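PDB 2C4N: protein NAGD from Escherichia coli, which dephosphorylates ribonucleoside monophosphates and probably a broad range of other phosphate compounds, as a magnesium-dependent hydrolase of the HAD-like superfamily. Local coordinates for residues V90-L95 / T119-W124; L219-V224 / S238-S243. All coordinates share one frame; numbering follows the deposited sequence.

NagD carries one strand-end contact in each of its two main sheets. Interaction 1 (90-95 with 119-124) lies beyond strands 86-90 and 105-116, at one side of a four-stranded parallel sheet. Interaction 2 (219-224 with 238-243) joins strands 216-220 and 239-241, at the border of the six-stranded parallel sheet that binds the magnesium ion at its strand ends. The first closes along the chain before the second opens. Their centres are 33 Å apart, their nearest atoms about 19 Å, on opposite sides of the chain's centre. This division is consistent with a HAD core domain bearing a separate cap.

Interaction 1 of 2, residues V90-L95 / T119-W124; sequences VGEGAL and TRSYNW
E92 lies across T119 and reaches the turn that follows it, its stem running along T119 OG1 and only OE2 going on to the backbone of R120. CB stands 4.0 Å from T119 OG1, and CG passes at a similar distance from both OG1 and CB of the threonine. An extended chi2 (-170°) carries the chain onward, bringing CD and OE1 each to 3.4 Å from T119 OG1. OE2 accepts a hydrogen bond from R120 N (3.1 Å, 159° at the hydrogen); the donor approaches from above the carboxylate, 53° out of its plane. The acid thus takes up the first N-H of the turn past T119, while the R120 guanidinium extends off elsewhere.

Behind E92 the packing is on backbone. T119 CB rests 3.7 Å from G91 CA, and T119 CG2 lies against the nitrogen and CA of the same glycine. A water sits 2.6 Å from T119 OG1 and makes a weak bond to G91 O. V90 CG1 meets the edge of the Y122 ring, 3.5 Å from CD1, and both side chains continue into helical packing: V90 on M126 and A130, Y122 on M127, L159 and I163. R120 packs on W124 of the second subunit.

T119 OG1 also accepts from S121 N at 3.1 Å, and T119 O from Y122 N, so an ST turn is superimposed on a type I beta turn. The whole is a strand-end connection of a parallel alpha/beta domain, with this turn leading into N123, the N-cap of helix 124-135.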
loop_
_atom_site.group_PDB
_atom_site.type_symbol
_atom_site.label_atom_id
_atom_site.label_comp_id
_atom_site.label_asym_id
_atom_site.label_seq_id
_atom_site.Cartn_x
_atom_site.Cartn_y
_atom_site.Cartn_z
ATOM N N VAL A 90 9.422 23.293 -1.087
ATOM C CA VAL A 90 8.684 23.172 0.160
ATOM C C VAL A 90 9.791 22.845 1.152
ATOM O O VAL A 90 10.142 21.688 1.355
ATOM C CB VAL A 90 7.665 22.012 0.118
ATOM C CG1 VAL A 90 7.001 21.848 1.482
ATOM C CG2 VAL A 90 6.608 22.283 -0.950
ATOM N N GLY A 91 10.372 23.882 1.740
ATOM C CA GLY A 91 11.452 23.671 2.684
ATOM C C GLY A 91 12.003 25.006 3.129
ATOM O O GLY A 91 11.495 26.048 2.726
ATOM N N GLU A 92 13.047 24.986 3.947
ATOM C CA GLU A 92 13.613 26.234 4.437
ATOM C C GLU A 92 15.061 26.065 4.854
ATOM O O GLU A 92 15.550 24.946 4.986
ATOM C CB GLU A 92 12.793 26.734 5.632
ATOM C CG GLU A 92 12.878 25.825 6.872
ATOM C CD GLU A 92 11.870 26.189 7.961
ATOM O OE1 GLU A 92 11.318 27.308 7.914
ATOM O OE2 GLU A 92 11.633 25.359 8.872
ATOM N N GLY A 93 15.738 27.188 5.059
ATOM C CA GLY A 93 17.116 27.161 5.501
ATOM C C GLY A 93 18.161 26.583 4.568
ATOM O O GLY A 93 18.285 26.997 3.415
ATOM N N ALA A 94 18.924 25.629 5.097
ATOM C CA ALA A 94 20.013 24.971 4.378
ATOM C C ALA A 94 19.707 24.578 2.939
ATOM O O ALA A 94 20.460 24.922 2.030
ATOM C CB ALA A 94 20.468 23.749 5.160
ATOM N N LEU A 95 18.614 23.847 2.735
ATOM C CA LEU A 95 18.234 23.407 1.393
ATOM C C LEU A 95 18.086 24.577 0.422
ATOM O O LEU A 95 18.570 24.526 -0.711
ATOM C CB LEU A 95 16.919 22.627 1.442
ATOM C CG LEU A 95 16.358 22.183 0.082
ATOM C CD1 LEU A 95 17.332 21.214 -0.589
ATOM C CD2 LEU A 95 14.991 21.525 0.269
ATOM N N THR A 119 10.159 21.894 6.627
ATOM C CA THR A 119 9.856 23.266 7.001
ATOM C C THR A 119 8.689 23.265 7.968
ATOM O O THR A 119 7.651 22.667 7.699
ATOM C CB THR A 119 9.509 24.143 5.781
ATOM O OG1 THR A 119 9.067 25.429 6.240
ATOM C CG2 THR A 119 8.414 23.498 4.937
ATOM N N ARG A 120 8.871 23.923 9.106
ATOM C CA ARG A 120 7.819 23.986 10.105
ATOM C C ARG A 120 6.733 24.958 9.682
ATOM O O ARG A 120 5.769 25.169 10.412
ATOM C CB ARG A 120 8.386 24.418 11.454
ATOM C CG ARG A 120 9.382 23.458 12.075
ATOM C CD ARG A 120 9.566 23.848 13.524
ATOM N NE ARG A 120 10.378 22.911 14.289
ATOM C CZ ARG A 120 10.408 22.882 15.617
ATOM N NH1 ARG A 120 9.669 23.735 16.312
ATOM N NH2 ARG A 120 11.176 22.009 16.251
ATOM N N SER A 121 6.908 25.560 8.509
ATOM C CA SER A 121 5.935 26.504 7.971
ATOM C C SER A 121 5.023 25.805 6.973
ATOM O O SER A 121 4.149 26.432 6.376
ATOM C CB SER A 121 6.639 27.675 7.282
ATOM O OG SER A 121 7.251 28.527 8.236
ATOM N N TYR A 122 5.239 24.506 6.791
ATOM C CA TYR A 122 4.434 23.708 5.866
ATOM C C TYR A 122 2.953 23.959 6.137
ATOM O O TYR A 122 2.513 23.920 7.290
ATOM C CB TYR A 122 4.726 22.219 6.062
ATOM C CG TYR A 122 4.001 21.292 5.102
ATOM C CD1 TYR A 122 4.341 21.248 3.754
ATOM C CD2 TYR A 122 3.011 20.421 5.557
ATOM C CE1 TYR A 122 3.713 20.351 2.874
ATOM C CE2 TYR A 122 2.381 19.524 4.689
ATOM C CZ TYR A 122 2.739 19.494 3.353
ATOM O OH TYR A 122 2.125 18.607 2.499
ATOM N N ASN A 123 2.185 24.210 5.081
ATOM C CA ASN A 123 0.758 24.453 5.245
ATOM C C ASN A 123 -0.069 24.015 4.045
ATOM O O ASN A 123 0.460 23.521 3.047
ATOM C CB ASN A 123 0.493 25.941 5.542
ATOM C CG ASN A 123 0.961 26.857 4.428
ATOM O OD1 ASN A 123 1.071 26.450 3.274
ATOM N ND2 ASN A 123 1.225 28.114 4.771
ATOM N N TRP A 124 -1.375 24.208 4.168
ATOM C CA TRP A 124 -2.354 23.866 3.145
ATOM C C TRP A 124 -1.978 24.432 1.774
ATOM O O TRP A 124 -2.084 23.748 0.757
ATOM C CB TRP A 124 -3.719 24.409 3.579
ATOM C CG TRP A 124 -4.894 23.871 2.822
ATOM C CD1 TRP A 124 -5.676 22.808 3.169
ATOM C CD2 TRP A 124 -5.452 24.403 1.613
ATOM N NE1 TRP A 124 -6.689 22.647 2.255
ATOM C CE2 TRP A 124 -6.571 23.609 1.285
ATOM C CE3 TRP A 124 -5.109 25.468 0.772
ATOM C CZ2 TRP A 124 -7.361 23.857 0.154
ATOM C CZ3 TRP A 124 -5.893 25.714 -0.355
ATOM C CH2 TRP A 124 -7.002 24.907 -0.654
HETATM O O HOH W 1 8.922 27.326 4.435
#

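Interaction 2 of 2, residues L219-V224 / S238-S243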
loop_
_atom_site.group_PDB
_atom_site.type_symbol
_atom_site.label_atom_id
_atom_site.label_comp_id
_atom_site.label_asym_id
_atom_site.label_seq_id
_atom_site.Cartn_x
_atom_site.Cartn_y
_atom_site.Cartn_z
ATOM N N LEU A 219 27.587 -2.297 11.183
ATOM C CA LEU A 219 26.413 -1.901 11.942
ATOM C C LEU A 219 26.803 -1.701 13.401
ATOM O O LEU A 219 27.438 -2.571 13.991
ATOM C CB LEU A 219 25.335 -2.992 11.884
ATOM C CG LEU A 219 24.115 -2.794 12.801
ATOM C CD1 LEU A 219 23.194 -1.713 12.234
ATOM C CD2 LEU A 219 23.354 -4.109 12.921
ATOM N N VAL A 220 26.448 -0.558 13.978
ATOM C CA VAL A 220 26.709 -0.348 15.396
ATOM C C VAL A 220 25.351 -0.521 16.051
ATOM O O VAL A 220 24.326 -0.254 15.425
ATOM C CB VAL A 220 27.289 1.062 15.709
ATOM C CG1 VAL A 220 28.724 1.136 15.242
ATOM C CG2 VAL A 220 26.447 2.152 15.051
ATOM N N LEU A 221 25.341 -0.984 17.296
ATOM C CA LEU A 221 24.100 -1.237 18.018
ATOM C C LEU A 221 23.709 -0.110 18.967
ATOM O O LEU A 221 22.842 -0.274 19.826
ATOM C CB LEU A 221 24.245 -2.547 18.800
ATOM C CG LEU A 221 24.662 -3.763 17.958
ATOM C CD1 LEU A 221 25.008 -4.937 18.872
ATOM C CD2 LEU A 221 23.541 -4.123 16.993
ATOM N N SER A 222 24.341 1.043 18.792
ATOM C CA SER A 222 24.092 2.198 19.641
ATOM C C SER A 222 22.882 3.031 19.226
ATOM O O SER A 222 22.581 4.041 19.864
ATOM C CB SER A 222 25.343 3.081 19.662
ATOM O OG SER A 222 25.762 3.381 18.337
ATOM N N GLY A 223 22.188 2.603 18.174
ATOM C CA GLY A 223 21.032 3.348 17.705
ATOM C C GLY A 223 19.745 2.564 17.475
ATOM O O GLY A 223 19.323 1.771 18.318
ATOM N N VAL A 224 19.131 2.783 16.315
ATOM C CA VAL A 224 17.867 2.151 15.956
ATOM C C VAL A 224 17.843 0.629 15.924
ATOM O O VAL A 224 17.040 0.004 16.615
ATOM C CB VAL A 224 17.366 2.662 14.581
ATOM C CG1 VAL A 224 16.098 1.926 14.178
ATOM C CG2 VAL A 224 17.118 4.158 14.643
ATOM N N SER A 238 28.797 -6.470 7.228
ATOM C CA SER A 238 30.109 -7.091 7.135
ATOM C C SER A 238 30.612 -7.313 8.565
ATOM O O SER A 238 31.230 -8.336 8.870
ATOM C CB SER A 238 31.066 -6.171 6.376
ATOM O OG SER A 238 30.527 -5.809 5.116
ATOM N N TRP A 239 30.331 -6.342 9.431
ATOM C CA TRP A 239 30.722 -6.384 10.844
ATOM C C TRP A 239 29.637 -5.736 11.704
ATOM O O TRP A 239 28.838 -4.933 11.210
ATOM C CB TRP A 239 32.018 -5.607 11.073
ATOM C CG TRP A 239 33.218 -6.144 10.378
ATOM C CD1 TRP A 239 33.985 -7.208 10.758
ATOM C CD2 TRP A 239 33.820 -5.615 9.193
ATOM N NE1 TRP A 239 35.033 -7.371 9.882
ATOM C CE2 TRP A 239 34.955 -6.405 8.912
ATOM C CE3 TRP A 239 33.508 -4.547 8.339
ATOM C CZ2 TRP A 239 35.787 -6.158 7.811
ATOM C CZ3 TRP A 239 34.335 -4.301 7.245
ATOM C CH2 TRP A 239 35.460 -5.105 6.993
ATOM N N ILE A 240 29.632 -6.076 12.991
ATOM C CA ILE A 240 28.673 -5.519 13.940
ATOM C C ILE A 240 29.374 -5.238 15.269
ATOM O O ILE A 240 30.064 -6.103 15.805
ATOM C CB ILE A 240 27.510 -6.491 14.227
ATOM C CG1 ILE A 240 26.824 -6.900 12.922
ATOM C CG2 ILE A 240 26.503 -5.826 15.167
ATOM C CD1 ILE A 240 25.749 -7.947 13.101
ATOM N N TYR A 241 29.209 -4.026 15.791
ATOM C CA TYR A 241 29.812 -3.663 17.074
ATOM C C TYR A 241 28.806 -2.903 17.922
ATOM O O TYR A 241 27.856 -2.316 17.400
ATOM C CB TYR A 241 31.054 -2.784 16.881
ATOM C CG TYR A 241 32.191 -3.468 16.163
ATOM C CD1 TYR A 241 32.378 -3.298 14.794
ATOM C CD2 TYR A 241 33.063 -4.313 16.849
ATOM C CE1 TYR A 241 33.400 -3.954 14.123
ATOM C CE2 TYR A 241 34.087 -4.974 16.190
ATOM C CZ TYR A 241 34.251 -4.793 14.824
ATOM O OH TYR A 241 35.253 -5.462 14.158
ATOM N N PRO A 242 28.995 -2.914 19.251
ATOM C CA PRO A 242 28.079 -2.199 20.141
ATOM C C PRO A 242 28.081 -0.714 19.775
ATOM O O PRO A 242 27.033 -0.074 19.746
ATOM C CB PRO A 242 28.673 -2.454 21.525
ATOM C CG PRO A 242 29.302 -3.806 21.373
ATOM C CD PRO A 242 29.976 -3.696 20.026
ATOM N N SER A 243 29.264 -0.180 19.478
ATOM C CA SER A 243 29.405 1.231 19.114
ATOM C C SER A 243 30.705 1.441 18.359
ATOM O O SER A 243 31.488 0.511 18.200
ATOM C CB SER A 243 29.405 2.111 20.368
ATOM O OG SER A 243 30.617 1.958 21.085
#
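L219 and I240 face each other as bridge partners, as do V220 and Y241, in a short parallel pairing whose backbone is close and whose L219, L221 and I240 side chains pack more loosely. L219 N donates to W239 O at 2.9 Å, almost straight at 168°, and Y241 N returns a bond of equal length to L219 O. CA-H...O contacts accompany these links: I240 CA meets L219 O, and farther on V220 CA lies 3.0 Å from Y241 O. Where the strands end, L221 N is shared: it bonds Y241 O at 2.8 Å, in the carbonyl plane but bent to 136°, and makes a weak second bond to P242 O. V220 CG1 fits against the backbone of S243, 3.7 Å from its carbonyl carbon.

The side chains on the L221 and I240 side are looser. L221 has its CG directed away from its own carbonyl carbon (chi1 -54°), which takes the isobutyl group over Y241 O and sets CD2 3.9 Å from I240 CG2. L219 CD2 comes no nearer than 4.2 Å to I240 CG2. Both L221 and I240 are partly exposed, and P242, its CB pointing away from 219-224, is exposed. With a serine in place of L221, both terminal methyls are gone and I240 CG2 would probably be left more open to water.

S222 OG bonds G12 O, tying the following loop to the one after strand 5-9. Strand 239-241 is the outermost of its sheet, with 216-220 beside it and 196-200 next inward. L219 packs on L203 and I207 of helix 203-212, whereas V220, bonded through its backbone to G200, touches V13, its side chain about 8 Å from the bound magnesium ion.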